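Local structure of haloacid dehalogenase-like hydrolase (Klebsiella pneumoniae subsp. pneumoniae, 3PGV) at residues T83-R88 and V208-A213; H100-D105 and Q161-V166; V124-E129 and E157-G162; R190-F195 and E202-G207. The protein probably acts as a magnesium-dependent phosphatase of the Cof family within the haloacid dehalogenase superfamily. All coordinates share one frame; numbering follows the deposited sequence.

From the N terminus, the first segment met is 83-88, in the loop after core strand 80-83. Its partner 208-213 comes 120 residues later, so interaction 1 closes a long loop that holds the cap and its six-stranded sheet. Everything else is nested inside it. Interaction 2 ties 100-105, leading into helix 104-110, to strand 163-169. Interaction 3, joining 124-129 to 157-162, starts inside that second loop and ends on the same stretch of chain, sharing Gln161 and Gly162 with interaction 2. Interaction 4 follows in series: a beta hairpin, 190-195 with 202-207, at the edge of the cap sheet. The chain then returns to the core through helix 210-220, where interaction 1 closes.

Interaction 1: residues T83-R88 and V208-A213; sequences TSNGAR and VSKGHA
Gly86 and Lys210 bring the two backbones to 4.6 Å, CA to CA, where a bulged turn meets the first turn of a helix, without a hydrogen bond across. In 83-88 two residues, Ala87 and Arg88, stand opposite the single Thr83, which makes a classic beta bulge. Gly86, at positive phi, lies against the helix, with its CA 3.6 Å from Ala213 CB. From just before the helix, Val208 lays its CG1 on the next peptide, 3.4 Å from Ala87 N and 3.5 Å from Gly86 C; this branch is anti to the valine's own nitrogen (chi1 171°). The same methyl also reaches Ala87 CB, at 4.0 Å. Lys210 runs out extended past Asn85, crossing it at a slant, with CE 3.4 Å from Asn85 OD1. That oxygen accepts a hydrogen bond from Asn236, which helps fix the amide, while Lys210 NZ goes on to salt bridges with Asp27, a calcium ligand, and Asp237. Ser209 is the N-cap residue, its OG 2.6 Å from His212 ND1 in a hydrogen bond. Through Lys210 the contact borders the calcium site, consistent with the conserved motif lysine of haloacid dehalogenase-like enzymes. Helix 238-243 packs on Lys210 through Met240, and strand 163-169 of the cap touches Asn85 and Ala87 through Lys165 and Ser164.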
loop_
_atom_site.group_PDB
_atom_site.type_symbol
_atom_site.label_atom_id
_atom_site.label_comp_id
_atom_site.label_asym_id
_atom_site.label_seq_id
_atom_site.Cartn_x
_atom_site.Cartn_y
_atom_site.Cartn_z
ATOM N N THR A 83 1.688 -1.338 -6.087
ATOM C CA THR A 83 2.546 -0.446 -5.290
ATOM C C THR A 83 1.969 0.977 -5.231
ATOM O O THR A 83 0.956 1.253 -5.875
ATOM C CB THR A 83 3.989 -0.474 -5.792
ATOM O OG1 THR A 83 4.029 -0.015 -7.149
ATOM C CG2 THR A 83 4.634 -1.858 -5.658
ATOM N N SER A 84 2.585 1.860 -4.415
ATOM C CA SER A 84 2.110 3.244 -4.195
ATOM C C SER A 84 0.587 3.293 -3.930
ATOM O O SER A 84 -0.111 4.180 -4.433
ATOM C CB SER A 84 2.500 4.153 -5.362
ATOM O OG SER A 84 3.901 4.370 -5.409
ATOM N N ASN A 85 0.085 2.318 -3.127
ATOM C CA ASN A 85 -1.322 2.214 -2.707
ATOM C C ASN A 85 -2.288 2.135 -3.870
ATOM O O ASN A 85 -3.369 2.696 -3.802
ATOM C CB ASN A 85 -1.694 3.351 -1.761
ATOM C CG ASN A 85 -0.952 3.306 -0.469
ATOM O OD1 ASN A 85 -0.989 2.317 0.257
ATOM N ND2 ASN A 85 -0.338 4.405 -0.109
ATOM N N GLY A 86 -1.902 1.419 -4.924
ATOM C CA GLY A 86 -2.767 1.217 -6.086
ATOM C C GLY A 86 -2.513 2.153 -7.247
ATOM O O GLY A 86 -3.160 2.029 -8.279
ATOM N N ALA A 87 -1.576 3.104 -7.100
ATOM C CA ALA A 87 -1.259 4.031 -8.194
ATOM C C ALA A 87 -0.495 3.313 -9.308
ATOM O O ALA A 87 -0.519 3.755 -10.451
ATOM C CB ALA A 87 -0.457 5.208 -7.671
ATOM N N ARG A 88 0.145 2.167 -8.978
ATOM C CA ARG A 88 0.902 1.383 -9.944
ATOM C C ARG A 88 0.540 -0.099 -9.840
ATOM O O ARG A 88 0.314 -0.611 -8.741
ATOM C CB ARG A 88 2.431 1.542 -9.701
ATOM C CG ARG A 88 2.990 2.963 -9.875
ATOM C CD ARG A 88 3.072 3.365 -11.323
ATOM N NE ARG A 88 3.851 4.593 -11.517
ATOM C CZ ARG A 88 3.342 5.821 -11.423
ATOM N NH1 ARG A 88 2.069 5.995 -11.079
ATOM N NH2 ARG A 88 4.107 6.881 -11.641
ATOM N N VAL A 208 -8.034 5.923 -6.649
ATOM C CA VAL A 208 -6.843 5.098 -6.510
ATOM C C VAL A 208 -6.735 4.596 -5.065
ATOM O O VAL A 208 -6.754 5.397 -4.136
ATOM C CB VAL A 208 -5.572 5.866 -6.939
ATOM C CG1 VAL A 208 -4.301 5.089 -6.578
ATOM C CG2 VAL A 208 -5.607 6.207 -8.420
ATOM N N SER A 209 -6.694 3.273 -4.886
ATOM C CA SER A 209 -6.495 2.620 -3.588
ATOM C C SER A 209 -6.077 1.191 -3.843
ATOM O O SER A 209 -6.167 0.728 -4.987
ATOM C CB SER A 209 -7.781 2.647 -2.750
ATOM O OG SER A 209 -8.721 1.687 -3.198
ATOM N N LYS A 210 -5.649 0.465 -2.790
ATOM C CA LYS A 210 -5.297 -0.946 -2.945
ATOM C C LYS A 210 -6.516 -1.765 -3.412
ATOM O O LYS A 210 -6.363 -2.693 -4.216
ATOM C CB LYS A 210 -4.740 -1.524 -1.644
ATOM C CG LYS A 210 -3.438 -0.896 -1.189
ATOM C CD LYS A 210 -2.915 -1.618 0.023
ATOM C CE LYS A 210 -1.706 -0.969 0.623
ATOM N NZ LYS A 210 -1.188 -1.757 1.755
ATOM N N GLY A 211 -7.714 -1.363 -2.948
ATOM C CA GLY A 211 -8.973 -2.007 -3.300
ATOM C C GLY A 211 -9.363 -1.829 -4.745
ATOM O O GLY A 211 -9.793 -2.786 -5.390
ATOM N N HIS A 212 -9.239 -0.598 -5.269
ATOM C CA HIS A 212 -9.564 -0.322 -6.671
ATOM C C HIS A 212 -8.551 -0.984 -7.589
ATOM O O HIS A 212 -8.928 -1.494 -8.648
ATOM C CB HIS A 212 -9.632 1.187 -6.940
ATOM C CG HIS A 212 -10.741 1.874 -6.206
ATOM N ND1 HIS A 212 -10.575 2.336 -4.907
ATOM C CD2 HIS A 212 -12.013 2.130 -6.600
ATOM C CE1 HIS A 212 -11.738 2.859 -4.560
ATOM N NE2 HIS A 212 -12.634 2.760 -5.545
ATOM N N ALA A 213 -7.259 -1.041 -7.159
ATOM C CA ALA A 213 -6.229 -1.724 -7.932
ATOM C C ALA A 213 -6.441 -3.246 -7.901
ATOM O O ALA A 213 -6.287 -3.907 -8.939
ATOM C CB ALA A 213 -4.860 -1.374 -7.403
#

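Interaction 2: residues H100-D105 and Q161-V166; sequences HNLDRD and QGISKV. With EDO (1,2-ethanediol), chain H.
Leu102 and Ile163 fasten the lead-in to helix 104-110 onto the start of strand 163-169 in the cap sheet. The backbone bond between them is nearly straight: Leu102 N donates to Ile163 O at 2.9 Å, with 168° at the hydrogen. Beyond it the leucine reaches inward, its CD1 3.8 Å from Ile163 CG2 and 4.0 Å from Val166 CG2; it slants past the isoleucine but meets the valine at about a right angle. Leu110 of the helix packs on Leu102 and Val166, so the helix and the cap sheet meet here through apolar side chains. The chain turns a corner at Ser164, and Asn101 lies alongside that bend. With its CG beside its own nitrogen (chi1 -62°), the asparagine amide is laid along the Gly162-Ile163 peptide, ND2 3.5 Å from Gly162 CA, while OD1 is taken by Arg88. Water also bridges the two backbones. One molecule donates to both His100 O and Ser164 O, and another donates to Leu102 O and accepts from Ile163 N. Nearer the surface, an extended Arg104 crosses Gln161 with guanidinium and amide planes 79° apart. NE gives Gln161 OE1 a weak hydrogen bond of 3.4 Å, and a water accepting from Arg104 NH2 donates to the same OE1. An ethanediol, probably from the crystallisation liquor, donates from O1 to Asp103 OD1, while OD2 of that aspartate pairs with Arg190.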
loop_
_atom_site.group_PDB
_atom_site.type_symbol
_atom_site.label_atom_id
_atom_site.label_comp_id
_atom_site.label_asym_id
_atom_site.label_seq_id
_atom_site.Cartn_x
_atom_site.Cartn_y
_atom_site.Cartn_z
ATOM N N HIS A 100 -1.592 5.342 -12.368
ATOM C CA HIS A 100 -2.679 6.275 -12.108
ATOM C C HIS A 100 -2.215 7.368 -11.166
ATOM O O HIS A 100 -2.089 7.149 -9.967
ATOM C CB HIS A 100 -3.919 5.543 -11.586
ATOM C CG HIS A 100 -4.492 4.565 -12.570
ATOM N ND1 HIS A 100 -5.239 3.473 -12.153
ATOM C CD2 HIS A 100 -4.362 4.513 -13.921
ATOM C CE1 HIS A 100 -5.597 2.838 -13.261
ATOM N NE2 HIS A 100 -5.101 3.435 -14.351
ATOM N N ASN A 101 -1.856 8.512 -11.733
ATOM C CA ASN A 101 -1.217 9.592 -11.003
ATOM C C ASN A 101 -2.177 10.644 -10.504
ATOM O O ASN A 101 -3.324 10.694 -10.930
ATOM C CB ASN A 101 -0.121 10.232 -11.880
ATOM C CG ASN A 101 0.963 9.279 -12.249
ATOM O OD1 ASN A 101 1.458 8.519 -11.420
ATOM N ND2 ASN A 101 1.368 9.306 -13.497
ATOM N N LEU A 102 -1.698 11.498 -9.592
ATOM C CA LEU A 102 -2.453 12.648 -9.082
ATOM C C LEU A 102 -2.627 13.686 -10.178
ATOM O O LEU A 102 -1.704 13.880 -10.994
ATOM C CB LEU A 102 -1.688 13.276 -7.911
ATOM C CG LEU A 102 -1.900 12.625 -6.558
ATOM C CD1 LEU A 102 -0.688 12.855 -5.649
ATOM C CD2 LEU A 102 -3.194 13.150 -5.891
ATOM N N ASP A 103 -3.783 14.403 -10.183
ATOM C CA ASP A 103 -3.991 15.514 -11.125
ATOM C C ASP A 103 -2.906 16.575 -10.904
ATOM O O ASP A 103 -2.480 16.804 -9.751
ATOM C CB ASP A 103 -5.393 16.127 -10.959
ATOM C CG ASP A 103 -6.522 15.276 -11.529
ATOM O OD1 ASP A 103 -6.227 14.186 -12.090
ATOM O OD2 ASP A 103 -7.702 15.720 -11.456
ATOM N N ARG A 104 -2.392 17.154 -12.009
ATOM C CA ARG A 104 -1.260 18.094 -11.985
ATOM C C ARG A 104 -1.450 19.246 -10.986
ATOM O O ARG A 104 -0.535 19.556 -10.230
ATOM C CB ARG A 104 -0.992 18.638 -13.392
ATOM C CG ARG A 104 0.391 19.230 -13.564
ATOM C CD ARG A 104 0.558 19.871 -14.934
ATOM N NE ARG A 104 1.908 20.406 -15.121
ATOM C CZ ARG A 104 2.301 21.600 -14.684
ATOM N NH1 ARG A 104 1.456 22.381 -14.006
ATOM N NH2 ARG A 104 3.548 22.004 -14.878
ATOM N N ASP A 105 -2.625 19.883 -10.999
ATOM C CA ASP A 105 -2.910 21.019 -10.120
ATOM C C ASP A 105 -2.864 20.607 -8.650
ATOM O O ASP A 105 -2.378 21.374 -7.818
ATOM C CB ASP A 105 -4.275 21.651 -10.466
ATOM C CG ASP A 105 -5.446 20.706 -10.293
ATOM O OD1 ASP A 105 -5.362 19.562 -10.787
ATOM O OD2 ASP A 105 -6.430 21.096 -9.636
ATOM N N GLN A 161 4.042 16.304 -12.749
ATOM C CA GLN A 161 3.549 15.169 -13.523
ATOM C C GLN A 161 4.265 13.866 -13.164
ATOM O O GLN A 161 5.410 13.901 -12.722
ATOM C CB GLN A 161 3.597 15.458 -15.028
ATOM C CG GLN A 161 2.516 16.461 -15.446
ATOM C CD GLN A 161 2.493 16.742 -16.910
ATOM O OE1 GLN A 161 2.216 17.860 -17.338
ATOM N NE2 GLN A 161 2.721 15.724 -17.719
ATOM N N GLY A 162 3.534 12.741 -13.245
ATOM C CA GLY A 162 4.047 11.417 -12.912
ATOM C C GLY A 162 4.030 11.143 -11.420
ATOM O O GLY A 162 4.779 10.293 -10.929
ATOM N N ILE A 163 3.154 11.837 -10.684
ATOM C CA ILE A 163 3.117 11.709 -9.217
ATOM C C ILE A 163 2.194 10.575 -8.778
ATOM O O ILE A 163 0.987 10.730 -8.815
ATOM C CB ILE A 163 2.737 13.066 -8.543
ATOM C CG1 ILE A 163 3.542 14.275 -9.149
ATOM C CG2 ILE A 163 2.858 12.992 -7.017
ATOM C CD1 ILE A 163 5.062 14.143 -9.092
ATOM N N SER A 164 2.768 9.430 -8.360
ATOM C CA SER A 164 1.964 8.299 -7.880
ATOM C C SER A 164 1.372 8.602 -6.502
ATOM O O SER A 164 0.240 8.218 -6.220
ATOM C CB SER A 164 2.797 7.018 -7.848
ATOM O OG SER A 164 3.990 7.198 -7.107
ATOM N N LYS A 165 2.126 9.317 -5.655
ATOM C CA LYS A 165 1.638 9.737 -4.348
ATOM C C LYS A 165 2.492 10.812 -3.704
ATOM O O LYS A 165 3.670 10.945 -4.015
ATOM C CB LYS A 165 1.462 8.541 -3.389
ATOM C CG LYS A 165 2.750 7.914 -2.918
ATOM C CD LYS A 165 2.463 6.870 -1.854
ATOM C CE LYS A 165 3.710 6.391 -1.180
ATOM N NZ LYS A 165 3.420 5.398 -0.132
ATOM N N VAL A 166 1.875 11.593 -2.815
ATOM C CA VAL A 166 2.565 12.528 -1.940
ATOM C C VAL A 166 2.284 12.069 -0.510
ATOM O O VAL A 166 1.149 11.675 -0.212
ATOM C CB VAL A 166 2.106 14.007 -2.166
ATOM C CG1 VAL A 166 2.780 14.954 -1.153
ATOM C CG2 VAL A 166 2.379 14.456 -3.598
HETATM C C1 EDO H . -9.083 12.118 -10.052
HETATM O O1 EDO H . -7.748 11.824 -10.475
HETATM C C2 EDO H . -9.639 13.312 -10.838
HETATM O O2 EDO H . -9.747 13.003 -12.245
HETATM O O HOH W 1 -2.217 8.302 -7.309
HETATM O O HOH W 2 0.874 12.237 -14.968
HETATM O O HOH W 3 0.969 14.041 -11.394
HETATM O O HOH W 4 4.434 19.643 -16.041
#

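Interaction 3: residues V124-E129 and E157-G162; sequences VYREDE and ELDPQG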
loop_
_atom_site.group_PDB
_atom_site.type_symbol
_atom_site.label_atom_id
_atom_site.label_comp_id
_atom_site.label_asym_id
_atom_site.label_seq_id
_atom_site.Cartn_x
_atom_site.Cartn_y
_atom_site.Cartn_z
ATOM N N VAL A 124 7.508 12.895 -1.993
ATOM C CA VAL A 124 6.866 12.722 -3.294
ATOM C C VAL A 124 7.464 11.506 -4.027
ATOM O O VAL A 124 8.689 11.386 -4.120
ATOM C CB VAL A 124 7.021 14.021 -4.158
ATOM C CG1 VAL A 124 6.413 13.837 -5.538
ATOM C CG2 VAL A 124 6.418 15.231 -3.457
ATOM N N TYR A 125 6.602 10.632 -4.580
ATOM C CA TYR A 125 7.057 9.600 -5.513
ATOM C C TYR A 125 6.701 10.036 -6.917
ATOM O O TYR A 125 5.521 10.079 -7.262
ATOM C CB TYR A 125 6.431 8.227 -5.214
ATOM C CG TYR A 125 6.996 7.519 -3.996
ATOM C CD1 TYR A 125 8.188 7.943 -3.404
ATOM C CD2 TYR A 125 6.383 6.376 -3.483
ATOM C CE1 TYR A 125 8.705 7.302 -2.282
ATOM C CE2 TYR A 125 6.889 5.725 -2.363
ATOM C CZ TYR A 125 8.055 6.184 -1.766
ATOM O OH TYR A 125 8.561 5.531 -0.657
ATOM N N ARG A 126 7.701 10.516 -7.676
ATOM C CA ARG A 126 7.522 10.901 -9.066
ATOM C C ARG A 126 8.188 9.870 -9.928
ATOM O O ARG A 126 9.425 9.766 -9.919
ATOM C CB ARG A 126 8.132 12.281 -9.336
ATOM C CG ARG A 126 7.910 12.744 -10.761
ATOM C CD ARG A 126 8.492 14.112 -11.023
ATOM N NE ARG A 126 8.104 14.597 -12.343
ATOM C CZ ARG A 126 8.703 14.233 -13.472
ATOM N NH1 ARG A 126 9.732 13.398 -13.445
ATOM N NH2 ARG A 126 8.273 14.697 -14.635
ATOM N N GLU A 127 7.382 9.056 -10.645
ATOM C CA GLU A 127 7.896 7.947 -11.464
ATOM C C GLU A 127 8.806 7.049 -10.613
ATOM O O GLU A 127 8.370 6.572 -9.571
ATOM C CB GLU A 127 8.628 8.463 -12.737
ATOM C CG GLU A 127 7.792 9.396 -13.620
ATOM C CD GLU A 127 6.575 8.784 -14.299
ATOM O OE1 GLU A 127 6.237 7.615 -14.000
ATOM O OE2 GLU A 127 5.951 9.488 -15.125
ATOM N N ASP A 128 10.083 6.900 -10.998
ATOM C CA ASP A 128 11.032 6.068 -10.250
ATOM C C ASP A 128 11.871 6.870 -9.259
ATOM O O ASP A 128 12.859 6.355 -8.734
ATOM C CB ASP A 128 11.934 5.279 -11.211
ATOM C CG ASP A 128 11.255 4.082 -11.843
ATOM O OD1 ASP A 128 10.203 3.618 -11.287
ATOM O OD2 ASP A 128 11.818 3.529 -12.818
ATOM N N GLU A 129 11.465 8.105 -8.967
ATOM C CA GLU A 129 12.228 8.949 -8.042
ATOM C C GLU A 129 11.477 9.300 -6.774
ATOM O O GLU A 129 10.248 9.409 -6.778
ATOM C CB GLU A 129 12.729 10.218 -8.734
ATOM C CG GLU A 129 13.778 9.961 -9.800
ATOM C CD GLU A 129 14.392 11.228 -10.355
ATOM O OE1 GLU A 129 13.623 12.138 -10.749
ATOM O OE2 GLU A 129 15.642 11.320 -10.384
ATOM N N GLU A 157 10.672 23.851 -7.935
ATOM C CA GLU A 157 11.644 23.129 -8.746
ATOM C C GLU A 157 11.282 21.632 -9.004
ATOM O O GLU A 157 12.075 20.910 -9.610
ATOM C CB GLU A 157 13.098 23.327 -8.215
ATOM C CG GLU A 157 13.540 22.376 -7.119
ATOM C CD GLU A 157 14.948 22.640 -6.604
ATOM O OE1 GLU A 157 15.465 23.762 -6.822
ATOM O OE2 GLU A 157 15.503 21.751 -5.917
ATOM N N LEU A 158 10.068 21.194 -8.605
ATOM C CA LEU A 158 9.648 19.804 -8.865
ATOM C C LEU A 158 8.469 19.738 -9.857
ATOM O O LEU A 158 7.459 20.415 -9.660
ATOM C CB LEU A 158 9.305 19.069 -7.544
ATOM C CG LEU A 158 8.875 17.591 -7.675
ATOM C CD1 LEU A 158 9.953 16.755 -8.325
ATOM C CD2 LEU A 158 8.497 17.014 -6.327
ATOM N N ASP A 159 8.604 18.906 -10.920
ATOM C CA ASP A 159 7.565 18.740 -11.936
ATOM C C ASP A 159 6.343 18.001 -11.377
ATOM O O ASP A 159 6.474 16.869 -10.874
ATOM C CB ASP A 159 8.110 18.009 -13.172
ATOM C CG ASP A 159 7.103 17.934 -14.303
ATOM O OD1 ASP A 159 6.770 18.988 -14.866
ATOM O OD2 ASP A 159 6.628 16.830 -14.595
ATOM N N PRO A 160 5.119 18.593 -11.527
ATOM C CA PRO A 160 3.928 17.956 -10.935
ATOM C C PRO A 160 3.297 16.846 -11.781
ATOM O O PRO A 160 2.182 16.414 -11.480
ATOM C CB PRO A 160 2.980 19.130 -10.686
ATOM C CG PRO A 160 3.386 20.168 -11.661
ATOM C CD PRO A 160 4.808 19.933 -12.073
ATOM N N GLN A 161 4.042 16.304 -12.749
ATOM C CA GLN A 161 3.549 15.169 -13.523
ATOM C C GLN A 161 4.265 13.866 -13.164
ATOM O O GLN A 161 5.410 13.901 -12.722
ATOM C CB GLN A 161 3.597 15.458 -15.028
ATOM C CG GLN A 161 2.516 16.461 -15.446
ATOM C CD GLN A 161 2.493 16.742 -16.910
ATOM O OE1 GLN A 161 2.216 17.860 -17.338
ATOM N NE2 GLN A 161 2.721 15.724 -17.719
ATOM N N GLY A 162 3.534 12.741 -13.245
ATOM C CA GLY A 162 4.047 11.417 -12.912
ATOM C C GLY A 162 4.030 11.143 -11.420
ATOM O O GLY A 162 4.779 10.293 -10.929
#
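Arg126 reaches across to Asp159 from the tip of a beta hairpin, where strand 121-126 turns into strand 129-132 through a type II' turn running from Arg126 to Glu129. Its CG is anti to the backbone N (chi1 -177°) and the chain stays extended as far as NE, which carries the guanidinium over the loop that precedes strand 163-169. There NH2 donates to Asp159 OD2 at 2.7 Å in a salt bridge. The carboxylate oxygen lies near the guanidinium plane, but the two flat groups are steeply turned, 72° apart, and OD2 is met on its anti side, 34° out of the carboxylate plane. A second donor, Gln161 N, comes to OD2 from the opposite face at 3.2 Å and closes an Asx turn. One oxygen therefore both holds the arginine and shapes its own loop. Further back, Arg126 NE gives a weak bond to Asp159 O.

Behind the charged pair the contact is apolar. Val124 and Leu158 reach toward each other tip to tip, Val124 CG1 3.9 Å from Leu158 CD2, while the other leucine methyl, CD1, touches the aliphatic CD of Arg126 at 4.0 Å. Tyr131 of the second hairpin strand packs on both the valine and the leucine.

Gly162, at positive phi, passes closest to the turn. Its carbonyl O accepts from Glu127 N at 2.9 Å and also receives a CA-H...O contact from Arg126. Glu127 bends back at chi2 over the glycine, placing OE2 3.5 Å from Gly162 CA.

Interaction 4: residues R190-F195 and E202-G207; sequences RVNVSF and EVMAGG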
loop_
_atom_site.group_PDB
_atom_site.type_symbol
_atom_site.label_atom_id
_atom_site.label_comp_id
_atom_site.label_asym_id
_atom_site.label_seq_id
_atom_site.Cartn_x
_atom_site.Cartn_y
_atom_site.Cartn_z
ATOM N N ARG A 190 -11.511 14.049 -5.716
ATOM C CA ARG A 190 -10.292 14.181 -6.524
ATOM C C ARG A 190 -9.039 13.569 -5.862
ATOM O O ARG A 190 -8.018 13.379 -6.537
ATOM C CB ARG A 190 -10.043 15.642 -6.896
ATOM C CG ARG A 190 -11.150 16.265 -7.714
ATOM C CD ARG A 190 -10.738 17.624 -8.234
ATOM N NE ARG A 190 -9.652 17.516 -9.210
ATOM C CZ ARG A 190 -8.771 18.478 -9.448
ATOM N NH1 ARG A 190 -8.809 19.607 -8.756
ATOM N NH2 ARG A 190 -7.810 18.297 -10.332
ATOM N N VAL A 191 -9.110 13.272 -4.556
ATOM C CA VAL A 191 -7.982 12.670 -3.828
ATOM C C VAL A 191 -8.437 11.476 -3.005
ATOM O O VAL A 191 -9.604 11.393 -2.610
ATOM C CB VAL A 191 -7.214 13.706 -2.915
ATOM C CG1 VAL A 191 -6.502 14.766 -3.744
ATOM C CG2 VAL A 191 -8.152 14.350 -1.876
ATOM N N ASN A 192 -7.507 10.575 -2.713
ATOM C CA ASN A 192 -7.683 9.561 -1.713
ATOM C C ASN A 192 -6.637 9.819 -0.630
ATOM O O ASN A 192 -5.427 9.663 -0.879
ATOM C CB ASN A 192 -7.519 8.154 -2.286
ATOM C CG ASN A 192 -7.494 7.074 -1.194
ATOM O OD1 ASN A 192 -8.035 7.249 -0.084
ATOM N ND2 ASN A 192 -6.839 5.962 -1.470
ATOM N N VAL A 193 -7.085 10.325 0.532
ATOM C CA VAL A 193 -6.196 10.601 1.647
ATOM C C VAL A 193 -6.239 9.432 2.628
ATOM O O VAL A 193 -7.314 9.065 3.104
ATOM C CB VAL A 193 -6.543 11.958 2.330
ATOM C CG1 VAL A 193 -5.590 12.252 3.485
ATOM C CG2 VAL A 193 -6.523 13.094 1.318
ATOM N N SER A 194 -5.083 8.817 2.901
ATOM C CA SER A 194 -5.015 7.705 3.857
ATOM C C SER A 194 -3.765 7.744 4.693
ATOM O O SER A 194 -2.670 7.931 4.153
ATOM C CB SER A 194 -5.091 6.361 3.130
ATOM O OG SER A 194 -6.351 6.154 2.520
ATOM N N PHE A 195 -3.892 7.422 5.996
ATOM C CA PHE A 195 -2.719 7.146 6.824
ATOM C C PHE A 195 -2.218 5.736 6.484
ATOM O O PHE A 195 -3.023 4.862 6.188
ATOM C CB PHE A 195 -3.082 7.190 8.325
ATOM C CG PHE A 195 -3.114 8.563 8.946
ATOM C CD1 PHE A 195 -1.959 9.134 9.471
ATOM C CD2 PHE A 195 -4.314 9.243 9.104
ATOM C CE1 PHE A 195 -1.996 10.377 10.081
ATOM C CE2 PHE A 195 -4.348 10.488 9.713
ATOM C CZ PHE A 195 -3.192 11.051 10.197
ATOM N N GLU A 202 -0.785 9.838 3.660
ATOM C CA GLU A 202 -0.567 9.691 2.219
ATOM C C GLU A 202 -1.699 10.209 1.374
ATOM O O GLU A 202 -2.874 10.139 1.778
ATOM C CB GLU A 202 -0.260 8.229 1.870
ATOM C CG GLU A 202 0.726 7.596 2.842
ATOM C CD GLU A 202 1.408 6.336 2.367
ATOM O OE1 GLU A 202 1.280 5.999 1.169
ATOM O OE2 GLU A 202 2.178 5.760 3.160
ATOM N N VAL A 203 -1.360 10.720 0.165
ATOM C CA VAL A 203 -2.360 11.234 -0.771
ATOM C C VAL A 203 -2.156 10.633 -2.133
ATOM O O VAL A 203 -1.089 10.791 -2.726
ATOM C CB VAL A 203 -2.392 12.799 -0.836
ATOM C CG1 VAL A 203 -3.562 13.281 -1.690
ATOM C CG2 VAL A 203 -2.462 13.407 0.562
HETATM N N MSE A 204 -3.179 9.936 -2.637
HETATM C CA MSE A 204 -3.196 9.387 -3.989
HETATM C C MSE A 204 -4.345 10.040 -4.756
HETATM O O MSE A 204 -5.173 10.728 -4.153
HETATM C CB MSE A 204 -3.396 7.847 -3.958
HETATM C CG MSE A 204 -2.144 7.059 -3.577
HETATM SE SE MSE A 204 -1.601 7.283 -1.725
HETATM C CE MSE A 204 -3.296 6.755 -0.781
ATOM N N ALA A 205 -4.419 9.814 -6.082
ATOM C CA ALA A 205 -5.525 10.363 -6.900
ATOM C C ALA A 205 -6.824 9.743 -6.472
ATOM O O ALA A 205 -6.831 8.617 -5.969
ATOM C CB ALA A 205 -5.280 10.069 -8.375
ATOM N N GLY A 206 -7.923 10.472 -6.653
ATOM C CA GLY A 206 -9.246 9.945 -6.368
ATOM C C GLY A 206 -9.542 8.742 -7.232
ATOM O O GLY A 206 -9.239 8.744 -8.434
ATOM N N GLY A 207 -10.031 7.686 -6.611
ATOM C CA GLY A 207 -10.293 6.441 -7.310
ATOM C C GLY A 207 -9.101 5.507 -7.290
ATOM O O GLY A 207 -9.154 4.411 -7.842
#
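Asn192 and Met204 form one of the two hydrogen-bonded pairs of an antiparallel beta hairpin, strands 191-195 and 200-205, at one border of the cap sheet; the short strand axes lie 157° apart. Four backbone bonds tie the paired strands together. Asn192 N donates to Met204 O at 2.7 Å and Met204 N returns the bond to Asn192 O, and Ser194 and Glu202 repeat this double link. At the other end, past the Val191-Ala205 pair, Gly206 N makes a weak 2.9 Å bond to Arg190 O. CA-H...O contacts supplement the ladder at the non-hydrogen-bonded positions, as from Val193 CA to Glu202 O.

Apolar contacts involve three valines. Val193 and Val203 share one face and lie side by side, CG2 to CG2 4.1 Å; Val203 CG1 also slants against Val191 CB at 3.9 Å. Helix 173-187 covers this side through Met183 on Val203, and helix 104-110 adds Ile106 on Val191.

Polar contacts gather on the face of Asn192, Ser194, Glu202 and Met204. Glu202 has its CB 3.3 Å from Ser194 O and runs extended beyond CG; OE1 forms a salt bridge with Lys165 and OE2 a hydrogen bond with Ser196, fixing both ends of the carboxylate about 9 Å from the side chain of the calcium ligand Asp29. Asn192, its CG anti to the backbone N (chi1 171°), sends ND2 to Val208 O. Met204, present as selenomethionine, points the same way as Asn192 but curls at chi2 and chi3, which brings its CE 3.6 Å from Asn192 O and 3.7 Å from Asn192 ND2.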